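Local structure of 16S rRNA methylase (Uncultured bacterium, 7JLZ) at residues G81-F86 with W103-L107. The protein probably methylates N1 of adenine 1408 in the 16S rRNA of the 30S ribosomal subunit, a modification associated with aminoglycoside resistance. Sequence-based numbering, arbitrary orientation.
Sequences GSVEYF and WGSLL
The benzo end of the Trp-103 indole packs obliquely against the backbone of Ser-82 and the N of Val-83, and here the packing is tight: Trp-103 CH2 lies 3.5 Å from Ser-82 C. With CG anti to the backbone N (chi1 -166°), the six-membered ring is carried up against the backbone of 81-83. CG2 of Val-83 rests 3.7 Å from CZ3 of Trp-103 and also touches CB of Leu-106. At the indole's far rim, Phe-86 meets it edge to edge, the two side chains crossing at about a right angle, with CD2 of Phe-86 3.8 Å from CH2 of Trp-103. NE1 of Trp-103 donates to the carbonyl of Ile-54. Both segments are loops following parallel strands, 76-80 and 94-100, of the Rossmann-like methyltransferase sheet; Trp-103 to Leu-106 forms a type II' turn with Gly-104 at positive phi. Toward solvent the contact becomes polar and partly water-mediated. Ser-105 OG donates to the syn lone pair of Glu-84 OE1 (2.7 Å), while one water accepts from the backbone N of Ser-105. A second water, above one indole face but displaced toward its rim, accepts from Val-83 N and donates to Trp-103 O.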
loop_
_atom_site.group_PDB
_atom_site.type_symbol
_atom_site.label_atom_id
_atom_site.label_comp_id
_atom_site.label_asym_id
_atom_site.label_seq_id
_atom_site.Cartn_x
_atom_site.Cartn_y
_atom_site.Cartn_z
ATOM N N GLY A 81 4.617 3.012 11.117
ATOM C CA GLY A 81 3.205 3.329 11.241
ATOM C C GLY A 81 2.352 2.086 11.138
ATOM O O GLY A 81 2.813 1.013 10.747
ATOM N N SER A 82 1.088 2.257 11.507
ATOM C CA SER A 82 0.080 1.207 11.486
ATOM C C SER A 82 -1.264 1.918 11.515
ATOM O O SER A 82 -1.323 3.140 11.684
ATOM C CB SER A 82 0.214 0.260 12.683
ATOM O OG SER A 82 -0.176 0.910 13.885
ATOM N N VAL A 83 -2.345 1.145 11.357
ATOM C CA VAL A 83 -3.688 1.730 11.474
ATOM C C VAL A 83 -3.829 2.457 12.799
ATOM O O VAL A 83 -4.320 3.590 12.864
ATOM C CB VAL A 83 -4.777 0.651 11.333
ATOM C CG1 VAL A 83 -6.139 1.214 11.760
ATOM C CG2 VAL A 83 -4.855 0.123 9.926
ATOM N N GLU A 84 -3.395 1.810 13.880
ATOM C CA GLU A 84 -3.593 2.324 15.226
ATOM C C GLU A 84 -2.639 3.461 15.572
ATOM O O GLU A 84 -2.954 4.275 16.447
ATOM C CB GLU A 84 -3.440 1.183 16.233
ATOM C CG GLU A 84 -4.526 0.108 16.153
ATOM C CD GLU A 84 -4.460 -0.761 14.898
ATOM O OE1 GLU A 84 -5.540 -1.199 14.443
ATOM O OE2 GLU A 84 -3.345 -1.004 14.374
ATOM N N TYR A 85 -1.479 3.524 14.916
ATOM C CA TYR A 85 -0.484 4.575 15.121
ATOM C C TYR A 85 -0.100 5.104 13.748
ATOM O O TYR A 85 0.994 4.844 13.238
ATOM C CB TYR A 85 0.733 4.056 15.890
ATOM C CG TYR A 85 0.394 3.638 17.300
ATOM C CD1 TYR A 85 0.336 4.571 18.332
ATOM C CD2 TYR A 85 0.124 2.311 17.599
ATOM C CE1 TYR A 85 0.024 4.186 19.625
ATOM C CE2 TYR A 85 -0.186 1.919 18.879
ATOM C CZ TYR A 85 -0.235 2.855 19.890
ATOM O OH TYR A 85 -0.545 2.459 21.169
ATOM N N PHE A 86 -1.030 5.823 13.134
ATOM C CA PHE A 86 -0.713 6.280 11.797
ATOM C C PHE A 86 -0.182 7.710 11.828
ATOM O O PHE A 86 -0.700 8.547 12.577
ATOM C CB PHE A 86 -1.948 6.211 10.903
ATOM C CG PHE A 86 -1.625 6.413 9.467
ATOM C CD1 PHE A 86 -1.603 7.690 8.927
ATOM C CD2 PHE A 86 -1.263 5.336 8.674
ATOM C CE1 PHE A 86 -1.264 7.875 7.604
ATOM C CE2 PHE A 86 -0.922 5.516 7.353
ATOM C CZ PHE A 86 -0.914 6.785 6.813
ATOM N N TRP A 103 -2.611 -5.567 6.053
ATOM C CA TRP A 103 -1.851 -4.525 6.735
ATOM C C TRP A 103 -2.548 -4.337 8.077
ATOM O O TRP A 103 -3.295 -3.384 8.289
ATOM C CB TRP A 103 -1.786 -3.233 5.922
ATOM C CG TRP A 103 -0.743 -2.249 6.403
ATOM C CD1 TRP A 103 0.618 -2.420 6.379
ATOM C CD2 TRP A 103 -0.968 -0.942 6.961
ATOM N NE1 TRP A 103 1.243 -1.301 6.881
ATOM C CE2 TRP A 103 0.294 -0.388 7.252
ATOM C CE3 TRP A 103 -2.114 -0.195 7.250
ATOM C CZ2 TRP A 103 0.444 0.881 7.803
ATOM C CZ3 TRP A 103 -1.963 1.067 7.799
ATOM C CH2 TRP A 103 -0.694 1.590 8.069
ATOM N N GLY A 104 -2.313 -5.279 8.986
ATOM C CA GLY A 104 -2.880 -5.160 10.318
ATOM C C GLY A 104 -4.386 -5.296 10.273
ATOM O O GLY A 104 -4.932 -6.200 9.634
ATOM N N SER A 105 -5.075 -4.373 10.941
ATOM C CA SER A 105 -6.529 -4.406 11.013
ATOM C C SER A 105 -7.208 -3.819 9.782
ATOM O O SER A 105 -8.439 -3.873 9.693
ATOM C CB SER A 105 -6.995 -3.653 12.254
ATOM O OG SER A 105 -6.494 -2.328 12.222
ATOM N N LEU A 106 -6.454 -3.257 8.841
ATOM C CA LEU A 106 -7.058 -2.541 7.721
ATOM C C LEU A 106 -7.832 -3.503 6.826
ATOM O O LEU A 106 -7.260 -4.462 6.295
ATOM C CB LEU A 106 -5.978 -1.824 6.915
ATOM C CG LEU A 106 -6.507 -0.861 5.855
ATOM C CD1 LEU A 106 -7.393 0.203 6.502
ATOM C CD2 LEU A 106 -5.369 -0.223 5.082
ATOM N N LEU A 107 -9.130 -3.243 6.647
ATOM C CA LEU A 107 -9.981 -4.064 5.778
ATOM C C LEU A 107 -9.939 -5.530 6.196
ATOM O O LEU A 107 -10.017 -6.436 5.368
ATOM C CB LEU A 107 -9.584 -3.903 4.306
ATOM C CG LEU A 107 -9.754 -2.513 3.679
ATOM C CD1 LEU A 107 -9.076 -2.447 2.327
ATOM C CD2 LEU A 107 -11.232 -2.117 3.576
HETATM O O HOH W 1 -1.895 -1.647 10.425
HETATM O O HOH W 2 -3.215 -2.828 12.810
#